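Local structure of cobyrinic Acid a,c-diamide synthase (Mycobacterium smegmatis, 5IHP) at residues A[188-193]-A[213-218]; A[218-223]-A[245-250]. The protein binds ADP and magnesium as a P-loop nucleotide-binding protein of the ParA family, and may play a role in septum formation. All blocks are in the same frame, centred on the assembly; numbering follows the deposited sequence.

Contact 1 of 2, residues A[188-193]-A[213-218]. With ADP (adenosine-5'-diphosphate), chain C.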
loop_
_atom_site.group_PDB
_atom_site.type_symbol
_atom_site.label_atom_id
_atom_site.label_comp_id
_atom_site.label_asym_id
_atom_site.label_seq_id
_atom_site.Cartn_x
_atom_site.Cartn_y
_atom_site.Cartn_z
ATOM N N ALA A 188 4.180 2.782 10.782
ATOM C CA ALA A 188 3.669 1.413 10.774
ATOM C C ALA A 188 2.217 1.388 11.229
ATOM O O ALA A 188 1.875 1.989 12.250
ATOM C CB ALA A 188 4.503 0.512 11.692
ATOM N N LEU A 189 1.373 0.663 10.484
ATOM C CA LEU A 189 0.007 0.370 10.916
ATOM C C LEU A 189 -0.004 -0.998 11.586
ATOM O O LEU A 189 0.211 -2.009 10.900
ATOM C CB LEU A 189 -0.951 0.375 9.726
ATOM C CG LEU A 189 -2.390 -0.065 10.069
ATOM C CD1 LEU A 189 -3.021 0.884 11.102
ATOM C CD2 LEU A 189 -3.254 -0.144 8.818
ATOM N N PRO A 190 -0.225 -1.087 12.900
ATOM C CA PRO A 190 -0.264 -2.406 13.552
ATOM C C PRO A 190 -1.397 -3.258 13.000
ATOM O O PRO A 190 -2.526 -2.788 12.840
ATOM C CB PRO A 190 -0.499 -2.069 15.031
ATOM C CG PRO A 190 -0.124 -0.621 15.173
ATOM C CD PRO A 190 -0.456 0.012 13.850
ATOM N N THR A 191 -1.093 -4.523 12.719
ATOM C CA THR A 191 -2.090 -5.452 12.200
ATOM C C THR A 191 -2.054 -6.745 13.000
ATOM O O THR A 191 -1.062 -7.059 13.661
ATOM C CB THR A 191 -1.870 -5.772 10.712
ATOM O OG1 THR A 191 -0.576 -6.367 10.539
ATOM C CG2 THR A 191 -1.998 -4.509 9.846
ATOM N N LEU A 192 -3.160 -7.493 12.938
ATOM C CA LEU A 192 -3.300 -8.763 13.655
ATOM C C LEU A 192 -3.115 -8.566 15.158
ATOM O O LEU A 192 -2.571 -9.423 15.857
ATOM C CB LEU A 192 -2.333 -9.818 13.111
ATOM C CG LEU A 192 -2.405 -10.074 11.602
ATOM C CD1 LEU A 192 -1.395 -11.130 11.185
ATOM C CD2 LEU A 192 -3.803 -10.478 11.193
ATOM N N TYR A 193 -3.587 -7.427 15.663
ATOM C CA TYR A 193 -3.479 -7.136 17.084
ATOM C C TYR A 193 -4.372 -8.094 17.878
ATOM O O TYR A 193 -5.547 -8.288 17.550
ATOM C CB TYR A 193 -3.859 -5.672 17.347
ATOM C CG TYR A 193 -3.746 -5.262 18.794
ATOM C CD1 TYR A 193 -2.618 -4.599 19.268
ATOM C CD2 TYR A 193 -4.768 -5.550 19.701
ATOM C CE1 TYR A 193 -2.512 -4.239 20.622
ATOM C CE2 TYR A 193 -4.671 -5.194 21.036
ATOM C CZ TYR A 193 -3.544 -4.542 21.492
ATOM O OH TYR A 193 -3.469 -4.201 22.832
ATOM N N LEU A 213 10.855 4.390 13.361
ATOM C CA LEU A 213 9.605 4.149 12.657
ATOM C C LEU A 213 8.432 4.501 13.565
ATOM O O LEU A 213 8.211 3.826 14.579
ATOM C CB LEU A 213 9.542 2.685 12.208
ATOM C CG LEU A 213 8.260 2.068 11.662
ATOM C CD1 LEU A 213 7.992 2.478 10.220
ATOM C CD2 LEU A 213 8.321 0.549 11.787
ATOM N N PRO A 214 7.676 5.555 13.253
ATOM C CA PRO A 214 6.457 5.835 14.019
ATOM C C PRO A 214 5.501 4.654 13.948
ATOM O O PRO A 214 5.302 4.061 12.887
ATOM C CB PRO A 214 5.870 7.066 13.316
ATOM C CG PRO A 214 7.004 7.653 12.525
ATOM C CD PRO A 214 7.869 6.501 12.143
ATOM N N VAL A 215 4.916 4.305 15.092
ATOM C CA VAL A 215 3.902 3.257 15.157
ATOM C C VAL A 215 2.556 3.949 15.297
ATOM O O VAL A 215 2.309 4.647 16.290
ATOM C CB VAL A 215 4.161 2.272 16.306
ATOM C CG1 VAL A 215 3.090 1.186 16.327
ATOM C CG2 VAL A 215 5.548 1.661 16.155
ATOM N N LEU A 216 1.697 3.774 14.294
ATOM C CA LEU A 216 0.478 4.563 14.190
ATOM C C LEU A 216 -0.681 3.906 14.937
ATOM O O LEU A 216 -0.607 2.757 15.382
ATOM C CB LEU A 216 0.111 4.779 12.724
ATOM C CG LEU A 216 1.231 5.449 11.931
ATOM C CD1 LEU A 216 0.867 5.558 10.453
ATOM C CD2 LEU A 216 1.560 6.806 12.543
ATOM N N ALA A 217 -1.767 4.663 15.061
ATOM C CA ALA A 217 -2.968 4.261 15.776
ATOM C C ALA A 217 -4.187 4.473 14.891
ATOM O O ALA A 217 -4.218 5.404 14.076
ATOM C CB ALA A 217 -3.134 5.063 17.081
ATOM N N PRO A 218 -5.223 3.640 15.046
ATOM C CA PRO A 218 -5.329 2.531 15.995
ATOM C C PRO A 218 -4.764 1.244 15.413
ATOM O O PRO A 218 -4.598 1.159 14.194
ATOM C CB PRO A 218 -6.831 2.404 16.197
ATOM C CG PRO A 218 -7.378 2.756 14.841
ATOM C CD PRO A 218 -6.486 3.844 14.308
HETATM P PB ADP C . -0.355 -9.600 2.823
HETATM O O1B ADP C . 0.521 -8.765 3.721
HETATM O O2B ADP C . 0.259 -10.913 2.379
HETATM O O3B ADP C . -1.007 -8.835 1.683
HETATM P PA ADP C . -3.127 -10.296 3.339
HETATM O O1A ADP C . -3.981 -9.050 3.383
HETATM O O2A ADP C . -3.168 -11.224 2.136
HETATM O O3A ADP C . -1.612 -9.968 3.790
HETATM O "O5'" ADP C . -3.560 -11.160 4.635
HETATM C "C5'" ADP C . -2.890 -12.395 4.905
HETATM C "C4'" ADP C . -3.892 -13.316 5.589
HETATM O "O4'" ADP C . -4.316 -12.716 6.813
HETATM C "C3'" ADP C . -5.136 -13.491 4.747
HETATM O "O3'" ADP C . -5.558 -14.849 4.885
HETATM C "C2'" ADP C . -6.179 -12.611 5.393
HETATM O "O2'" ADP C . -7.482 -13.170 5.236
HETATM C "C1'" ADP C . -5.739 -12.620 6.840
HETATM N N9 ADP C . -6.117 -11.382 7.556
HETATM C C8 ADP C . -5.902 -10.118 7.147
HETATM N N7 ADP C . -6.375 -9.229 8.055
HETATM C C5 ADP C . -6.903 -9.935 9.072
HETATM C C6 ADP C . -7.561 -9.627 10.363
HETATM N N6 ADP C . -7.762 -8.346 10.751
HETATM N N1 ADP C . -7.953 -10.668 11.135
HETATM C C2 ADP C . -7.753 -11.945 10.766
HETATM N N3 ADP C . -7.162 -12.298 9.610
HETATM C C4 ADP C . -6.727 -11.354 8.738
#

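Contact 2 of 2, residues A[218-223]-A[245-250]. With ADP (adenosine-5'-diphosphate), chain C.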
loop_
_atom_site.group_PDB
_atom_site.type_symbol
_atom_site.label_atom_id
_atom_site.label_comp_id
_atom_site.label_asym_id
_atom_site.label_seq_id
_atom_site.Cartn_x
_atom_site.Cartn_y
_atom_site.Cartn_z
ATOM N N PRO A 218 -5.223 3.640 15.046
ATOM C CA PRO A 218 -5.329 2.531 15.995
ATOM C C PRO A 218 -4.764 1.244 15.413
ATOM O O PRO A 218 -4.598 1.159 14.194
ATOM C CB PRO A 218 -6.831 2.404 16.197
ATOM C CG PRO A 218 -7.378 2.756 14.841
ATOM C CD PRO A 218 -6.486 3.844 14.308
ATOM N N PRO A 219 -4.492 0.251 16.256
ATOM C CA PRO A 219 -4.154 -1.073 15.726
ATOM C C PRO A 219 -5.382 -1.710 15.102
ATOM O O PRO A 219 -6.515 -1.490 15.538
ATOM C CB PRO A 219 -3.673 -1.850 16.960
ATOM C CG PRO A 219 -4.314 -1.155 18.122
ATOM C CD PRO A 219 -4.457 0.297 17.732
ATOM N N ILE A 220 -5.160 -2.477 14.043
ATOM C CA ILE A 220 -6.209 -3.284 13.431
ATOM C C ILE A 220 -6.255 -4.618 14.170
ATOM O O ILE A 220 -5.253 -5.349 14.154
ATOM C CB ILE A 220 -5.973 -3.507 11.934
ATOM C CG1 ILE A 220 -5.574 -2.199 11.234
ATOM C CG2 ILE A 220 -7.223 -4.130 11.311
ATOM C CD1 ILE A 220 -6.610 -1.072 11.373
ATOM N N PRO A 221 -7.364 -4.972 14.807
ATOM C CA PRO A 221 -7.416 -6.236 15.553
ATOM C C PRO A 221 -7.484 -7.437 14.622
ATOM O O PRO A 221 -7.949 -7.343 13.482
ATOM C CB PRO A 221 -8.703 -6.110 16.377
ATOM C CG PRO A 221 -9.567 -5.175 15.559
ATOM C CD PRO A 221 -8.612 -4.188 14.939
ATOM N N ARG A 222 -7.000 -8.576 15.117
ATOM C CA ARG A 222 -7.251 -9.838 14.432
ATOM C C ARG A 222 -8.735 -10.176 14.536
ATOM O O ARG A 222 -9.320 -10.103 15.620
ATOM C CB ARG A 222 -6.410 -10.967 15.026
ATOM C CG ARG A 222 -6.828 -12.339 14.489
ATOM C CD ARG A 222 -6.152 -13.517 15.196
ATOM N NE ARG A 222 -4.752 -13.680 14.808
ATOM C CZ ARG A 222 -4.339 -14.155 13.635
ATOM N NH1 ARG A 222 -5.216 -14.511 12.705
ATOM N NH2 ARG A 222 -3.042 -14.263 13.390
ATOM N N THR A 223 -9.336 -10.540 13.407
ATOM C CA THR A 223 -10.783 -10.706 13.302
ATOM C C THR A 223 -11.182 -12.175 13.303
ATOM O O THR A 223 -10.418 -13.033 13.741
ATOM C CB THR A 223 -11.328 -10.039 12.021
ATOM N N ALA A 245 -13.280 -3.411 10.931
ATOM C CA ALA A 245 -13.784 -2.371 10.040
ATOM C C ALA A 245 -13.781 -1.012 10.728
ATOM O O ALA A 245 -13.420 -0.001 10.117
ATOM C CB ALA A 245 -15.191 -2.725 9.560
ATOM N N ILE A 246 -14.177 -0.972 12.004
ATOM C CA ILE A 246 -14.185 0.286 12.750
ATOM C C ILE A 246 -12.777 0.868 12.832
ATOM O O ILE A 246 -12.574 2.078 12.660
ATOM C CB ILE A 246 -14.798 0.073 14.149
ATOM C CG1 ILE A 246 -16.267 -0.343 14.021
ATOM C CG2 ILE A 246 -14.700 1.351 14.986
ATOM C CD1 ILE A 246 -16.888 -0.875 15.302
ATOM N N ALA A 247 -11.783 0.019 13.095
ATOM C CA ALA A 247 -10.412 0.501 13.184
ATOM C C ALA A 247 -9.921 1.020 11.838
ATOM O O ALA A 247 -9.246 2.052 11.777
ATOM C CB ALA A 247 -9.492 -0.608 13.700
ATOM N N TYR A 248 -10.256 0.326 10.748
ATOM C CA TYR A 248 -9.855 0.803 9.428
ATOM C C TYR A 248 -10.506 2.144 9.100
ATOM O O TYR A 248 -9.859 3.029 8.531
ATOM C CB TYR A 248 -10.199 -0.237 8.367
ATOM C CG TYR A 248 -9.117 -1.286 8.149
ATOM C CD1 TYR A 248 -7.799 -0.917 7.874
ATOM C CD2 TYR A 248 -9.420 -2.638 8.215
ATOM C CE1 TYR A 248 -6.805 -1.882 7.670
ATOM C CE2 TYR A 248 -8.444 -3.602 8.003
ATOM C CZ TYR A 248 -7.143 -3.221 7.744
ATOM O OH TYR A 248 -6.191 -4.197 7.545
ATOM N N ARG A 249 -11.789 2.311 9.433
ATOM C CA ARG A 249 -12.434 3.596 9.180
ATOM C C ARG A 249 -11.824 4.697 10.037
ATOM O O ARG A 249 -11.670 5.836 9.577
ATOM C CB ARG A 249 -13.940 3.487 9.419
ATOM C CG ARG A 249 -14.677 2.822 8.276
ATOM C CD ARG A 249 -16.178 2.993 8.410
ATOM N NE ARG A 249 -16.719 2.136 9.455
ATOM C CZ ARG A 249 -17.238 0.933 9.232
ATOM N NH1 ARG A 249 -17.293 0.449 7.997
ATOM N NH2 ARG A 249 -17.706 0.218 10.245
ATOM N N GLU A 250 -11.459 4.374 11.283
ATOM C CA GLU A 250 -10.785 5.356 12.128
ATOM C C GLU A 250 -9.428 5.740 11.546
ATOM O O GLU A 250 -9.058 6.919 11.535
ATOM C CB GLU A 250 -10.637 4.802 13.548
ATOM C CG GLU A 250 -9.969 5.746 14.536
ATOM C CD GLU A 250 -9.910 5.173 15.959
ATOM O OE1 GLU A 250 -10.697 4.252 16.275
ATOM O OE2 GLU A 250 -9.069 5.643 16.756
HETATM P PB ADP C . -0.355 -9.600 2.823
HETATM O O1B ADP C . 0.521 -8.765 3.721
HETATM O O2B ADP C . 0.259 -10.913 2.379
HETATM O O3B ADP C . -1.007 -8.835 1.683
HETATM P PA ADP C . -3.127 -10.296 3.339
HETATM O O1A ADP C . -3.981 -9.050 3.383
HETATM O O2A ADP C . -3.168 -11.224 2.136
HETATM O O3A ADP C . -1.612 -9.968 3.790
HETATM O "O5'" ADP C . -3.560 -11.160 4.635
HETATM C "C5'" ADP C . -2.890 -12.395 4.905
HETATM C "C4'" ADP C . -3.892 -13.316 5.589
HETATM O "O4'" ADP C . -4.316 -12.716 6.813
HETATM C "C3'" ADP C . -5.136 -13.491 4.747
HETATM O "O3'" ADP C . -5.558 -14.849 4.885
HETATM C "C2'" ADP C . -6.179 -12.611 5.393
HETATM O "O2'" ADP C . -7.482 -13.170 5.236
HETATM C "C1'" ADP C . -5.739 -12.620 6.840
HETATM N N9 ADP C . -6.117 -11.382 7.556
HETATM C C8 ADP C . -5.902 -10.118 7.147
HETATM N N7 ADP C . -6.375 -9.229 8.055
HETATM C C5 ADP C . -6.903 -9.935 9.072
HETATM C C6 ADP C . -7.561 -9.627 10.363
HETATM N N6 ADP C . -7.762 -8.346 10.751
HETATM N N1 ADP C . -7.953 -10.668 11.135
HETATM C C2 ADP C . -7.753 -11.945 10.766
HETATM N N3 ADP C . -7.162 -12.298 9.610
HETATM C C4 ADP C . -6.727 -11.354 8.738
#

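Contact 1 of 2, residues A[188-193]-A[213-218]
The last strand of the central sheet, 184-191, has its outer edge covered here by the loop that follows helix 199-210, and the two backbones meet in a single parallel bridge between Ala188 and Val215. Ala188 uses both of its backbone polar atoms: its N donates to Pro214 O at 2.7 Å, and its O accepts from Leu216 N. Both bonds are close to straight, with N-H...O angles of 168° and 167°. On its other edge the strand pairs with strand 150-156 through Leu189 and Thr191.

Side chains close in around this pair of bonds. The methyl of Ala188 meets one branch of Leu213, CB to CD2 at 3.8 Å. With CG beside its own backbone N (chi1 -57°), Leu216 brings that carbon to 3.5 Å from Ala188 O. Further along, the Pro190 ring approaches Val215 at a slant, CG to CG1 at 3.9 Å, and its CD lies 3.1 Å from Leu216 O. That carbonyl and Pro218 O are buried without a hydrogen-bond partner, and carbon is what they face: Leu189 CD1 comes within 3.5 Å of Pro218 O. Leu204 of helix 199-210 touches both Pro190 and Val215. Beyond the strand, Leu192 rests its CD2 3.8 Å from C5 of the ADP adenine, a strand end running into the nucleotide pocket as in P-loop NTPases.

Contact 2 of 2, residues A[218-223]-A[245-250]
Thr223 N donates to N1 of the ADP adenine at 2.7 Å, a nearly straight bond. Two residues earlier Pro221 O accepts a hydrogen bond from the 6-amino group, ADP N6 to Pro221 O at 2.9 Å and more bent, at 144°. Acceptor and donor thus both come from the backbone of 218-223. Between them Arg222 sends its chain past the adenine, CG lying 3.9 Å from ADP C2; a bend at chi3 turns it, and its NH2 ends in a salt bridge with Glu158.

Behind this ligand-binding end, the same segment packs on helix 243-261 without any hydrogen bond across. Ile220 lies over one face of the Tyr248 ring. Its CD1 sits 3.9 Å from the ring centroid, 21° off the normal, in a CH-pi contact, while CG2 lies over the same face, near Tyr248 CE2 at 3.6 Å. With CG1 beside the backbone N (chi1 -46°) and CG2 anti to it, the two branches span the ring between them. The ring's hydroxyl is hydrogen-bonded to Thr27 OG1 of helix 24-37, so the tyrosine is fixed at its far end as well.

Ala247 offers only a methyl, and the segment folds around it: CB is 3.6 Å from Pro219 O and also touches Ile220 CD1 and Pro221 CD. At the outer end Pro218 CG lies against the carboxylate carbon of Glu250, CD, at 3.7 Å.

The chemistry divides the segment: apolar packing seats it on the helix, and its backbone N-H and C=O groups read the adenine edge, a pattern that would be expected to favour adenine, since guanine carries a carbonyl at C6 and a hydrogen on N1.

Coming from the N terminus, the chain runs up strand 184-191, passes through helix 199-210 and returns in 213-218, where contact 1 closes a loop of 19 intervening residues on the sheet edge. Contact 2 opens at Pro218, which both share, and closes a second loop when helix 243-261 comes back; residues 224-239 within it are not modelled. The two loops follow in series, neither nesting nor crossing. They also touch directly: Pro190 O and Tyr193 O probably accept hydrogen bonds from Ile220 N and Arg222 N, so 218-223 runs on beside the strand end and the turn after it. Together they tie the sheet edge to helix 243-261 beside the adenine of ADP.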